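Local coordinates for protein 336aa long hypothetical dTDP-glucose 4,6-dehydratase (Pyrococcus horikoshii, PDB 2HUN) that binds NAD(+) and probably catalyses the dehydration of dTDP-glucose to its 4-keto-6-deoxy derivative, as dTDP-glucose 4,6-dehydratases do, at residues I205-T210 with T249-V254; S112-N117 with R167-N172; W286-T289 with K293-P296; Y185-K190 with K319-E324. All coordinates share one frame; numbering follows the deposited sequence.

Overall arrangement
Contact 1 is the most buried and joins a strand to a helix through aliphatic side chains. Contact 4 lies about 19 Å from it, centre to centre. Both lean on helix 191-200, contact 1 through Thr195 and contact 4 through Ile197. Contact 4 is also apolar, but it joins two loops and stands near the bound NAD. Contacts 2 and 3 are partly buried. Each has an apolar inner part, Ile113 with Leu171 or Ile288 with Trp294, and an arginine farther out, in contact 2 at the subunit interface. Contact 2 sits across the molecule from contact 1, about 46 Å between centres. Contact 3 closes a helix end with weak backbone bonds and a bridging water.

Contact 1: residues I205-T210 with T249-V254; sequences IPIYGT and TNLEVV
Leu251 and Ile207 make the tightest part of this contact. The CD1 methyl of Ile207 comes obliquely onto Leu251, with CD1 to Leu251 CB 3.2 Å and CD1 to Leu251 CD1 3.4 Å. Both are closer than usual for carbons. The chi1 of Ile207, 143°, is far from a staggered value, which also suggests strain or some uncertainty in the model here. Beyond it, Thr210 CG2 lies alongside Leu251 CD2 at 4.1 Å, on the exposed border. At the inner end Val254 and Ile205 meet tip to tip, with Ile205 CG2 3.8 Å from Val254 CG1. Here helix 250-260 packs on strand 205-208, which pairs in parallel with strand 268-271. This small sheet probably belongs to the substrate-binding part of the extended short-chain dehydrogenase/reductase fold. Leu251 also touches Ile268 of the neighbouring strand. With an alanine at Leu251, CB would still meet Ile207 CD1, but the loss of the two leucine methyls would probably open a gap beside that methyl and leave Thr210 CG2 without its neighbour. The helix begins with a capping box: Thr249 N donates to Glu252 OE1 at 2.9 Å, and Glu252 N makes a weak return bond to Thr249 OG1 at 3.3 Å.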
loop_
_atom_site.group_PDB
_atom_site.type_symbol
_atom_site.label_atom_id
_atom_site.label_comp_id
_atom_site.label_asym_id
_atom_site.label_seq_id
_atom_site.Cartn_x
_atom_site.Cartn_y
_atom_site.Cartn_z
ATOM N N ILE A 205 18.743 -9.000 -33.447
ATOM C CA ILE A 205 18.322 -8.582 -32.120
ATOM C C ILE A 205 18.008 -7.088 -32.201
ATOM O O ILE A 205 18.905 -6.267 -32.357
ATOM C CB ILE A 205 19.452 -8.818 -31.094
ATOM C CG1 ILE A 205 19.717 -10.322 -30.964
ATOM C CG2 ILE A 205 19.088 -8.197 -29.752
ATOM C CD1 ILE A 205 21.045 -10.658 -30.309
ATOM N N PRO A 206 16.728 -6.711 -32.105
ATOM C CA PRO A 206 16.427 -5.279 -32.191
ATOM C C PRO A 206 16.782 -4.534 -30.926
ATOM O O PRO A 206 16.758 -5.089 -29.834
ATOM C CB PRO A 206 14.929 -5.228 -32.451
ATOM C CG PRO A 206 14.422 -6.641 -32.244
ATOM C CD PRO A 206 15.537 -7.480 -31.716
ATOM N N ILE A 207 17.103 -3.261 -31.082
ATOM C CA ILE A 207 17.429 -2.369 -29.979
ATOM C C ILE A 207 16.876 -0.975 -30.248
ATOM O O ILE A 207 17.363 -0.225 -31.082
ATOM C CB ILE A 207 18.945 -2.291 -29.833
ATOM C CG1 ILE A 207 19.363 -0.865 -29.457
ATOM C CG2 ILE A 207 19.607 -2.636 -31.180
ATOM C CD1 ILE A 207 20.642 -0.842 -28.629
ATOM N N TYR A 208 15.773 -0.664 -29.553
ATOM C CA TYR A 208 15.085 0.579 -29.879
ATOM C C TYR A 208 15.811 1.790 -29.294
ATOM O O TYR A 208 15.805 2.030 -28.093
ATOM C CB TYR A 208 13.665 0.500 -29.317
ATOM C CG TYR A 208 12.998 -0.740 -29.797
ATOM C CD1 TYR A 208 13.359 -1.973 -29.262
ATOM C CD2 TYR A 208 11.997 -0.674 -30.765
ATOM C CE1 TYR A 208 12.717 -3.129 -29.681
ATOM C CE2 TYR A 208 11.361 -1.831 -31.192
ATOM C CZ TYR A 208 11.720 -3.053 -30.655
ATOM O OH TYR A 208 11.075 -4.207 -31.056
ATOM N N GLY A 209 16.521 2.487 -30.199
ATOM C CA GLY A 209 17.070 3.799 -29.859
ATOM C C GLY A 209 18.254 3.751 -28.881
ATOM O O GLY A 209 18.324 4.499 -27.916
ATOM N N THR A 210 19.197 2.823 -29.143
ATOM C CA THR A 210 20.413 2.759 -28.323
ATOM C C THR A 210 20.109 2.636 -26.828
ATOM O O THR A 210 21.003 2.562 -25.992
ATOM C CB THR A 210 21.248 4.015 -28.580
ATOM O OG1 THR A 210 21.518 4.122 -29.978
ATOM C CG2 THR A 210 22.580 3.918 -27.827
ATOM N N THR A 249 21.956 -0.980 -19.626
ATOM C CA THR A 249 20.939 -0.680 -20.621
ATOM C C THR A 249 20.784 -1.936 -21.457
ATOM O O THR A 249 21.648 -2.814 -21.423
ATOM C CB THR A 249 21.381 0.466 -21.525
ATOM O OG1 THR A 249 22.577 0.092 -22.221
ATOM C CG2 THR A 249 21.660 1.694 -20.694
ATOM N N ASN A 250 19.691 -2.034 -22.203
ATOM C CA ASN A 250 19.472 -3.211 -23.029
ATOM C C ASN A 250 20.615 -3.449 -24.011
ATOM O O ASN A 250 21.025 -4.590 -24.230
ATOM C CB ASN A 250 18.143 -3.097 -23.773
ATOM C CG ASN A 250 16.952 -3.100 -22.831
ATOM O OD1 ASN A 250 17.088 -3.414 -21.648
ATOM N ND2 ASN A 250 15.781 -2.762 -23.349
ATOM N N LEU A 251 21.142 -2.379 -24.597
ATOM C CA LEU A 251 22.244 -2.534 -25.535
ATOM C C LEU A 251 23.430 -3.170 -24.827
ATOM O O LEU A 251 24.087 -4.050 -25.378
ATOM C CB LEU A 251 22.662 -1.184 -26.128
ATOM C CG LEU A 251 23.885 -1.242 -27.054
ATOM C CD1 LEU A 251 23.669 -2.281 -28.148
ATOM C CD2 LEU A 251 24.138 0.130 -27.659
ATOM N N GLU A 252 23.701 -2.720 -23.603
ATOM C CA GLU A 252 24.808 -3.263 -22.820
ATOM C C GLU A 252 24.601 -4.746 -22.560
ATOM O O GLU A 252 25.532 -5.546 -22.684
ATOM C CB GLU A 252 24.926 -2.541 -21.475
ATOM C CG GLU A 252 25.730 -1.255 -21.510
ATOM C CD GLU A 252 25.786 -0.583 -20.149
ATOM O OE1 GLU A 252 24.709 -0.216 -19.626
ATOM O OE2 GLU A 252 26.902 -0.428 -19.606
ATOM N N VAL A 253 23.376 -5.102 -22.182
ATOM C CA VAL A 253 23.035 -6.491 -21.903
ATOM C C VAL A 253 23.245 -7.321 -23.163
ATOM O O VAL A 253 23.912 -8.354 -23.129
ATOM C CB VAL A 253 21.568 -6.617 -21.426
ATOM C CG1 VAL A 253 21.183 -8.084 -21.277
ATOM C CG2 VAL A 253 21.397 -5.892 -20.091
ATOM N N VAL A 254 22.689 -6.853 -24.275
ATOM C CA VAL A 254 22.821 -7.557 -25.546
ATOM C C VAL A 254 24.279 -7.734 -25.974
ATOM O O VAL A 254 24.677 -8.825 -26.371
ATOM C CB VAL A 254 22.036 -6.834 -26.657
ATOM C CG1 VAL A 254 22.393 -7.416 -28.018
ATOM C CG2 VAL A 254 20.542 -6.984 -26.401
#

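Contact 2: residues S112-N117 with R167-N172; sequences SIRREN and RTYNLN
Arg114 lies along one face of the Tyr169 ring, and its chain can be followed across it. CB stands 3.8 Å from Tyr169 CG and also meets Leu171 CD2 at 4.1 Å. CG lies between the backbone N and the carbonyl carbon (chi1 72°), and a second bend at chi2 (92°) lays the rest of the chain over the ring. CG is 3.9 Å from Tyr169 CD2. CD sits almost exactly over the ring centre, 3.8 Å from the centroid, in a CH-pi contact. NE comes next, 3.9 Å from Tyr169 CZ. The guanidinium then makes an offset stack, shifted toward the OH end of the ring, planes 10° apart, Tyr169 OH over its centre. NH2 forms a salt bridge with Glu111, which helps fix the rotation of the group. On its other face the Tyr169 ring carries Thr168 CG2, so the ring is sandwiched. Deeper in, the Ile113 and Leu171 side chains meet at a slant as an aliphatic floor, Ile113 CG2 4.0 Å from Leu171 CD2. Tyr169 OH is hydrogen-bonded to Ile92 O of the second subunit, and Pro95 of that subunit packs on both Arg114 and Tyr169. The C-terminal ends of helices 96-116 and 150-168 thus meet at the dimer interface, consistent with the four-helix bundle by which extended short-chain dehydrogenases/reductases commonly pair.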
loop_
_atom_site.group_PDB
_atom_site.type_symbol
_atom_site.label_atom_id
_atom_site.label_comp_id
_atom_site.label_asym_id
_atom_site.label_seq_id
_atom_site.Cartn_x
_atom_site.Cartn_y
_atom_site.Cartn_z
ATOM N N SER A 112 -4.801 -16.041 7.440
ATOM C CA SER A 112 -4.612 -17.445 7.780
ATOM C C SER A 112 -3.456 -17.579 8.763
ATOM O O SER A 112 -3.505 -18.390 9.690
ATOM C CB SER A 112 -4.332 -18.274 6.520
ATOM O OG SER A 112 -3.044 -18.005 5.997
ATOM N N ILE A 113 -2.418 -16.774 8.570
ATOM C CA ILE A 113 -1.272 -16.825 9.462
ATOM C C ILE A 113 -1.608 -16.371 10.886
ATOM O O ILE A 113 -1.273 -17.067 11.849
ATOM C CB ILE A 113 -0.101 -15.976 8.920
ATOM C CG1 ILE A 113 0.537 -16.691 7.723
ATOM C CG2 ILE A 113 0.924 -15.732 10.025
ATOM C CD1 ILE A 113 1.606 -15.879 7.006
ATOM N N ARG A 114 -2.278 -15.227 11.030
ATOM C CA ARG A 114 -2.607 -14.726 12.363
ATOM C C ARG A 114 -3.754 -15.490 13.026
ATOM O O ARG A 114 -3.846 -15.528 14.250
ATOM C CB ARG A 114 -2.921 -13.217 12.323
ATOM C CG ARG A 114 -4.245 -12.809 11.668
ATOM C CD ARG A 114 -5.385 -12.715 12.687
ATOM N NE ARG A 114 -6.614 -12.220 12.070
ATOM C CZ ARG A 114 -7.755 -12.002 12.718
ATOM N NH1 ARG A 114 -7.839 -12.229 14.025
ATOM N NH2 ARG A 114 -8.821 -11.559 12.057
ATOM N N ARG A 115 -4.617 -16.103 12.226
ATOM C CA ARG A 115 -5.733 -16.860 12.784
ATOM C C ARG A 115 -5.332 -18.293 13.141
ATOM O O ARG A 115 -5.796 -18.834 14.143
ATOM C CB ARG A 115 -6.910 -16.889 11.799
ATOM C CG ARG A 115 -7.573 -15.543 11.593
ATOM C CD ARG A 115 -8.656 -15.596 10.521
ATOM N NE ARG A 115 -9.651 -16.632 10.791
ATOM C CZ ARG A 115 -10.784 -16.783 10.108
ATOM N NH1 ARG A 115 -11.082 -15.961 9.108
ATOM N NH2 ARG A 115 -11.615 -17.772 10.413
ATOM N N GLU A 116 -4.455 -18.894 12.342
ATOM C CA GLU A 116 -4.034 -20.281 12.571
ATOM C C GLU A 116 -2.653 -20.524 13.173
ATOM O O GLU A 116 -2.497 -21.403 14.021
ATOM C CB GLU A 116 -4.103 -21.068 11.263
ATOM C CG GLU A 116 -5.488 -21.235 10.668
ATOM C CD GLU A 116 -6.338 -22.240 11.425
ATOM O OE1 GLU A 116 -5.800 -22.928 12.317
ATOM O OE2 GLU A 116 -7.542 -22.347 11.115
ATOM N N ASN A 117 -1.650 -19.766 12.742
ATOM C CA ASN A 117 -0.297 -20.004 13.222
ATOM C C ASN A 117 0.573 -18.745 13.205
ATOM O O ASN A 117 1.469 -18.607 12.373
ATOM C CB ASN A 117 0.338 -21.078 12.340
ATOM C CG ASN A 117 1.676 -21.556 12.863
ATOM O OD1 ASN A 117 1.950 -21.459 14.058
ATOM N ND2 ASN A 117 2.523 -22.059 11.972
ATOM N N ARG A 167 2.691 -6.079 13.001
ATOM C CA ARG A 167 2.704 -5.348 14.265
ATOM C C ARG A 167 1.429 -5.579 15.066
ATOM O O ARG A 167 1.464 -5.689 16.289
ATOM C CB ARG A 167 2.904 -3.852 13.999
ATOM C CG ARG A 167 4.320 -3.519 13.535
ATOM C CD ARG A 167 4.422 -2.166 12.838
ATOM N NE ARG A 167 5.803 -1.891 12.452
ATOM C CZ ARG A 167 6.747 -1.491 13.296
ATOM N NH1 ARG A 167 6.458 -1.308 14.577
ATOM N NH2 ARG A 167 7.987 -1.286 12.863
ATOM N N THR A 168 0.301 -5.667 14.373
ATOM C CA THR A 168 -0.966 -5.882 15.048
ATOM C C THR A 168 -1.023 -7.223 15.777
ATOM O O THR A 168 -1.419 -7.283 16.940
ATOM C CB THR A 168 -2.145 -5.835 14.063
ATOM O OG1 THR A 168 -2.225 -4.535 13.476
ATOM C CG2 THR A 168 -3.449 -6.141 14.781
ATOM N N TYR A 169 -0.612 -8.291 15.095
ATOM C CA TYR A 169 -0.670 -9.634 15.659
ATOM C C TYR A 169 0.674 -10.247 16.025
ATOM O O TYR A 169 0.784 -11.462 16.200
ATOM C CB TYR A 169 -1.415 -10.537 14.678
ATOM C CG TYR A 169 -2.780 -9.993 14.316
ATOM C CD1 TYR A 169 -3.824 -10.012 15.237
ATOM C CD2 TYR A 169 -3.016 -9.419 13.065
ATOM C CE1 TYR A 169 -5.070 -9.474 14.924
ATOM C CE2 TYR A 169 -4.257 -8.877 12.742
ATOM C CZ TYR A 169 -5.279 -8.906 13.676
ATOM O OH TYR A 169 -6.505 -8.354 13.371
ATOM N N ASN A 170 1.695 -9.404 16.149
ATOM C CA ASN A 170 3.033 -9.860 16.505
ATOM C C ASN A 170 3.532 -11.036 15.679
ATOM O O ASN A 170 4.017 -12.030 16.221
ATOM C CB ASN A 170 3.087 -10.222 17.990
ATOM C CG ASN A 170 2.933 -9.011 18.879
ATOM O OD1 ASN A 170 3.719 -8.064 18.794
ATOM N ND2 ASN A 170 1.917 -9.026 19.734
ATOM N N LEU A 171 3.437 -10.909 14.363
ATOM C CA LEU A 171 3.888 -11.961 13.471
ATOM C C LEU A 171 5.406 -11.910 13.295
ATOM O O LEU A 171 6.059 -10.951 13.708
ATOM C CB LEU A 171 3.206 -11.805 12.112
ATOM C CG LEU A 171 1.677 -11.714 12.147
ATOM C CD1 LEU A 171 1.150 -11.627 10.732
ATOM C CD2 LEU A 171 1.095 -12.927 12.858
ATOM N N ASN A 172 5.958 -12.960 12.694
ATOM C CA ASN A 172 7.388 -13.049 12.417
ATOM C C ASN A 172 7.459 -12.948 10.900
ATOM O O ASN A 172 7.568 -13.961 10.211
ATOM C CB ASN A 172 7.946 -14.403 12.866
ATOM C CG ASN A 172 9.459 -14.470 12.774
ATOM O OD1 ASN A 172 10.088 -13.674 12.074
ATOM N ND2 ASN A 172 10.051 -15.433 13.475
#

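Contact 3: residues W286-T289 with K293-P296; sequences WKIT and KWRP
Ile288 and Trp294 meet where helix 286-292 ends. This is a helix C-terminus closed by a residue of positive phi, Lys293 (phi 61°), after which the chain turns off across the end of the helix. Two weak backbone bonds mark the turn. Lys293 N donates to Thr289 O at 2.9 Å but with a strongly bent angle, and Trp294 N reaches Ile288 O at 3.4 Å, nearly straight. The buried inner side is apolar and closely packed. Ile288 CG2 approaches the Trp294 ring obliquely, 3.7 Å from CE3, and Ile288 CG1 packs on Trp294 CB at 3.9 Å. Helix 220-233 and strand 239-242 touch both side chains from the interior. The outer side, with Arg295 and Lys293, is more exposed and bridged by water. There Arg295 bends at chi2 (-85°), which brings its end back toward the helix. The side chains of Arg295 and Thr289 cross at about a right angle, yet Thr289 CG2 still sits close over the centre of one guanidinium face, 3.5 Å from Arg295 CZ. Thr289 OG1 is also hydrogen-bonded to Ser285 O. A water ties the two segments, donating to Thr289 OG1 at 2.6 Å and to Trp294 O at 2.9 Å.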
loop_
_atom_site.group_PDB
_atom_site.type_symbol
_atom_site.label_atom_id
_atom_site.label_comp_id
_atom_site.label_asym_id
_atom_site.label_seq_id
_atom_site.Cartn_x
_atom_site.Cartn_y
_atom_site.Cartn_z
ATOM N N TRP A 286 22.030 -1.836 0.864
ATOM C CA TRP A 286 23.021 -1.819 1.938
ATOM C C TRP A 286 22.508 -2.485 3.222
ATOM O O TRP A 286 23.268 -3.137 3.938
ATOM C CB TRP A 286 23.433 -0.381 2.259
ATOM C CG TRP A 286 24.313 -0.289 3.455
ATOM C CD1 TRP A 286 24.015 0.304 4.650
ATOM C CD2 TRP A 286 25.629 -0.840 3.597
ATOM N NE1 TRP A 286 25.064 0.155 5.528
ATOM C CE2 TRP A 286 26.067 -0.545 4.909
ATOM C CE3 TRP A 286 26.482 -1.558 2.744
ATOM C CZ2 TRP A 286 27.325 -0.945 5.390
ATOM C CZ3 TRP A 286 27.734 -1.956 3.224
ATOM C CH2 TRP A 286 28.140 -1.646 4.536
ATOM N N LYS A 287 21.221 -2.325 3.509
ATOM C CA LYS A 287 20.637 -2.899 4.720
ATOM C C LYS A 287 20.886 -4.400 4.842
ATOM O O LYS A 287 21.406 -4.875 5.850
ATOM C CB LYS A 287 19.133 -2.617 4.755
ATOM C CG LYS A 287 18.405 -3.110 6.006
ATOM C CD LYS A 287 16.958 -2.628 5.984
ATOM C CE LYS A 287 16.179 -3.075 7.201
ATOM N NZ LYS A 287 14.773 -2.576 7.139
ATOM N N ILE A 288 20.526 -5.146 3.803
ATOM C CA ILE A 288 20.711 -6.584 3.824
ATOM C C ILE A 288 22.194 -6.940 3.833
ATOM O O ILE A 288 22.596 -7.945 4.424
ATOM C CB ILE A 288 19.971 -7.255 2.629
ATOM C CG1 ILE A 288 19.814 -8.752 2.900
ATOM C CG2 ILE A 288 20.722 -7.005 1.320
ATOM C CD1 ILE A 288 18.959 -9.478 1.871
ATOM N N THR A 289 23.017 -6.112 3.201
ATOM C CA THR A 289 24.450 -6.368 3.189
ATOM C C THR A 289 24.990 -6.265 4.610
ATOM O O THR A 289 25.648 -7.179 5.106
ATOM C CB THR A 289 25.207 -5.344 2.313
ATOM O OG1 THR A 289 24.717 -5.405 0.971
ATOM C CG2 THR A 289 26.700 -5.636 2.322
ATOM N N LYS A 293 24.721 -9.854 5.866
ATOM C CA LYS A 293 25.937 -10.181 5.128
ATOM C C LYS A 293 25.694 -10.769 3.743
ATOM O O LYS A 293 26.510 -11.546 3.245
ATOM C CB LYS A 293 26.812 -11.146 5.936
ATOM C CG LYS A 293 27.593 -10.484 7.056
ATOM C CD LYS A 293 26.671 -9.808 8.044
ATOM C CE LYS A 293 27.432 -9.073 9.142
ATOM N NZ LYS A 293 26.453 -8.475 10.101
ATOM N N TRP A 294 24.582 -10.404 3.112
ATOM C CA TRP A 294 24.293 -10.902 1.774
ATOM C C TRP A 294 25.129 -10.190 0.710
ATOM O O TRP A 294 25.222 -8.965 0.708
ATOM C CB TRP A 294 22.822 -10.708 1.407
ATOM C CG TRP A 294 22.554 -11.132 -0.017
ATOM C CD1 TRP A 294 22.468 -12.410 -0.487
ATOM C CD2 TRP A 294 22.411 -10.276 -1.157
ATOM N NE1 TRP A 294 22.282 -12.405 -1.851
ATOM C CE2 TRP A 294 22.243 -11.107 -2.287
ATOM C CE3 TRP A 294 22.410 -8.884 -1.335
ATOM C CZ2 TRP A 294 22.077 -10.595 -3.577
ATOM C CZ3 TRP A 294 22.244 -8.376 -2.616
ATOM C CH2 TRP A 294 22.079 -9.231 -3.721
ATOM N N ARG A 295 25.709 -10.970 -0.198
ATOM C CA ARG A 295 26.506 -10.448 -1.308
ATOM C C ARG A 295 26.187 -11.307 -2.539
ATOM O O ARG A 295 25.911 -12.503 -2.414
ATOM C CB ARG A 295 28.009 -10.579 -1.023
ATOM C CG ARG A 295 28.533 -9.879 0.230
ATOM C CD ARG A 295 28.858 -8.415 -0.024
ATOM N NE ARG A 295 29.514 -7.808 1.136
ATOM C CZ ARG A 295 29.898 -6.540 1.198
ATOM N NH1 ARG A 295 29.693 -5.739 0.160
ATOM N NH2 ARG A 295 30.479 -6.073 2.297
ATOM N N PRO A 296 26.206 -10.712 -3.742
ATOM C CA PRO A 296 25.914 -11.553 -4.909
ATOM C C PRO A 296 27.040 -12.577 -5.038
ATOM O O PRO A 296 28.211 -12.256 -4.787
ATOM C CB PRO A 296 25.906 -10.555 -6.063
ATOM C CG PRO A 296 25.411 -9.300 -5.404
ATOM C CD PRO A 296 26.203 -9.286 -4.112
HETATM O O HOH W 1 25.344 -6.730 -1.194
#

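Contact 4: residues Y185-K190 with K319-E324; sequences YQFPEK and KPLVDE
Phe187 O accepts a hydrogen bond from Lys190 N at 3.1 Å. This closes a type I beta turn, with Pro188 as its second residue, and presents Phe187 and Pro188 to the segment 319-324. Leu321 is the main partner of both. Its CD1 methyl sits over the face of the Phe187 ring, 3.9 Å from the centroid and 8° off the normal, a CH-pi contact. Leu321 CG is anti to the carbonyl carbon (chi1 -56°), and from there CD1 reaches the ring while CB stays on the proline. Pro188 CG touches Leu321 CB at 3.7 Å. Further along, Pro188 CB presses on Val322 CG1 at 3.5 Å, a tight carbon pair. Ile197 of helix 191-200 backs both Pro188 and Val322. Without the ring, as with a serine in place of Phe187, the Leu321 methyl is likely to lose the flat surface it rests on, opening a gap beside Asn43. No hydrogen bond joins the two segments. The loop after strand 172-182 is thus held to the chain that follows helix 315-318, and the Phe187 side chain lies about 6 Å from the bound NAD at the border of the Rossmann-fold cofactor site.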
loop_
_atom_site.group_PDB
_atom_site.type_symbol
_atom_site.label_atom_id
_atom_site.label_comp_id
_atom_site.label_asym_id
_atom_site.label_seq_id
_atom_site.Cartn_x
_atom_site.Cartn_y
_atom_site.Cartn_z
ATOM N N TYR A 185 14.554 -21.004 -16.469
ATOM C CA TYR A 185 13.101 -20.972 -16.352
ATOM C C TYR A 185 12.377 -19.641 -16.557
ATOM O O TYR A 185 11.203 -19.520 -16.207
ATOM C CB TYR A 185 12.692 -21.567 -15.004
ATOM C CG TYR A 185 13.185 -22.985 -14.802
ATOM C CD1 TYR A 185 12.583 -24.057 -15.467
ATOM C CD2 TYR A 185 14.267 -23.254 -13.960
ATOM C CE1 TYR A 185 13.045 -25.367 -15.296
ATOM C CE2 TYR A 185 14.739 -24.556 -13.783
ATOM C CZ TYR A 185 14.122 -25.607 -14.452
ATOM O OH TYR A 185 14.576 -26.894 -14.257
ATOM N N GLN A 186 13.057 -18.639 -17.107
ATOM C CA GLN A 186 12.392 -17.364 -17.378
ATOM C C GLN A 186 11.737 -17.490 -18.758
ATOM O O GLN A 186 12.365 -17.992 -19.690
ATOM C CB GLN A 186 13.400 -16.215 -17.393
ATOM C CG GLN A 186 12.771 -14.848 -17.654
ATOM C CD GLN A 186 13.738 -13.696 -17.396
ATOM O OE1 GLN A 186 14.859 -13.691 -17.900
ATOM N NE2 GLN A 186 13.298 -12.714 -16.611
ATOM N N PHE A 187 10.490 -17.041 -18.898
ATOM C CA PHE A 187 9.804 -17.141 -20.189
ATOM C C PHE A 187 10.572 -16.429 -21.312
ATOM O O PHE A 187 11.116 -15.346 -21.113
ATOM C CB PHE A 187 8.373 -16.617 -20.071
ATOM C CG PHE A 187 7.384 -17.679 -19.668
ATOM C CD1 PHE A 187 7.692 -18.587 -18.660
ATOM C CD2 PHE A 187 6.149 -17.775 -20.299
ATOM C CE1 PHE A 187 6.780 -19.580 -18.284
ATOM C CE2 PHE A 187 5.228 -18.761 -19.932
ATOM C CZ PHE A 187 5.544 -19.665 -18.923
ATOM N N PRO A 188 10.614 -17.047 -22.507
ATOM C CA PRO A 188 11.283 -16.618 -23.744
ATOM C C PRO A 188 11.158 -15.185 -24.253
ATOM O O PRO A 188 12.077 -14.698 -24.917
ATOM C CB PRO A 188 10.789 -17.637 -24.767
ATOM C CG PRO A 188 9.437 -17.983 -24.265
ATOM C CD PRO A 188 9.704 -18.171 -22.795
ATOM N N GLU A 189 10.061 -14.499 -23.964
ATOM C CA GLU A 189 9.948 -13.132 -24.456
ATOM C C GLU A 189 10.644 -12.085 -23.594
ATOM O O GLU A 189 10.708 -10.921 -23.976
ATOM C CB GLU A 189 8.484 -12.739 -24.668
ATOM C CG GLU A 189 7.653 -12.638 -23.405
ATOM C CD GLU A 189 7.190 -13.987 -22.907
ATOM O OE1 GLU A 189 7.007 -14.900 -23.739
ATOM O OE2 GLU A 189 6.990 -14.125 -21.686
ATOM N N LYS A 190 11.158 -12.487 -22.433
ATOM C CA LYS A 190 11.870 -11.540 -21.579
ATOM C C LYS A 190 13.204 -11.257 -22.267
ATOM O O LYS A 190 13.771 -12.139 -22.899
ATOM C CB LYS A 190 12.109 -12.126 -20.181
ATOM C CG LYS A 190 10.855 -12.302 -19.322
ATOM C CD LYS A 190 10.222 -10.962 -18.976
ATOM C CE LYS A 190 9.014 -11.139 -18.058
ATOM N NZ LYS A 190 8.420 -9.827 -17.668
ATOM N N LYS A 319 11.199 -23.947 -26.100
ATOM C CA LYS A 319 10.672 -24.185 -27.427
ATOM C C LYS A 319 9.134 -24.161 -27.496
ATOM O O LYS A 319 8.558 -23.473 -28.327
ATOM C CB LYS A 319 11.221 -25.522 -27.920
ATOM C CG LYS A 319 10.904 -25.819 -29.353
ATOM C CD LYS A 319 11.254 -24.631 -30.216
ATOM C CE LYS A 319 11.021 -24.988 -31.663
ATOM N NZ LYS A 319 10.600 -23.782 -32.441
ATOM N N PRO A 320 8.449 -24.917 -26.627
ATOM C CA PRO A 320 6.979 -24.933 -26.633
ATOM C C PRO A 320 6.399 -23.558 -26.304
ATOM O O PRO A 320 5.258 -23.251 -26.650
ATOM C CB PRO A 320 6.635 -25.946 -25.542
ATOM C CG PRO A 320 7.835 -26.828 -25.494
ATOM C CD PRO A 320 8.978 -25.880 -25.648
ATOM N N LEU A 321 7.199 -22.727 -25.645
ATOM C CA LEU A 321 6.742 -21.404 -25.236
ATOM C C LEU A 321 6.915 -20.277 -26.251
ATOM O O LEU A 321 6.207 -19.272 -26.179
ATOM C CB LEU A 321 7.419 -21.009 -23.918
ATOM C CG LEU A 321 7.228 -21.990 -22.755
ATOM C CD1 LEU A 321 7.988 -21.485 -21.529
ATOM C CD2 LEU A 321 5.740 -22.152 -22.452
ATOM N N VAL A 322 7.847 -20.426 -27.187
ATOM C CA VAL A 322 8.059 -19.379 -28.184
ATOM C C VAL A 322 6.952 -19.395 -29.236
ATOM O O VAL A 322 6.425 -20.456 -29.581
ATOM C CB VAL A 322 9.438 -19.517 -28.864
ATOM C CG1 VAL A 322 10.539 -19.253 -27.845
ATOM C CG2 VAL A 322 9.594 -20.905 -29.469
ATOM N N ASP A 323 6.602 -18.214 -29.741
ATOM C CA ASP A 323 5.496 -18.097 -30.714
ATOM C C ASP A 323 5.967 -17.762 -32.144
ATOM O O ASP A 323 6.322 -18.631 -32.932
ATOM C CB ASP A 323 4.442 -17.085 -30.222
ATOM C CG ASP A 323 5.100 -15.830 -29.662
ATOM O OD1 ASP A 323 6.236 -15.570 -30.032
ATOM O OD2 ASP A 323 4.438 -15.080 -28.937
ATOM N N GLU A 324 5.929 -16.462 -32.482
ATOM C CA GLU A 324 6.287 -16.065 -33.843
ATOM C C GLU A 324 6.803 -14.632 -33.853
ATOM O O GLU A 324 7.644 -14.232 -34.645
ATOM C CB GLU A 324 5.030 -16.158 -34.714
ATOM C CG GLU A 324 5.328 -15.887 -36.187
ATOM C CD GLU A 324 5.336 -17.198 -36.939
ATOM O OE1 GLU A 324 4.267 -17.728 -37.202
ATOM O OE2 GLU A 324 6.422 -17.686 -37.250
#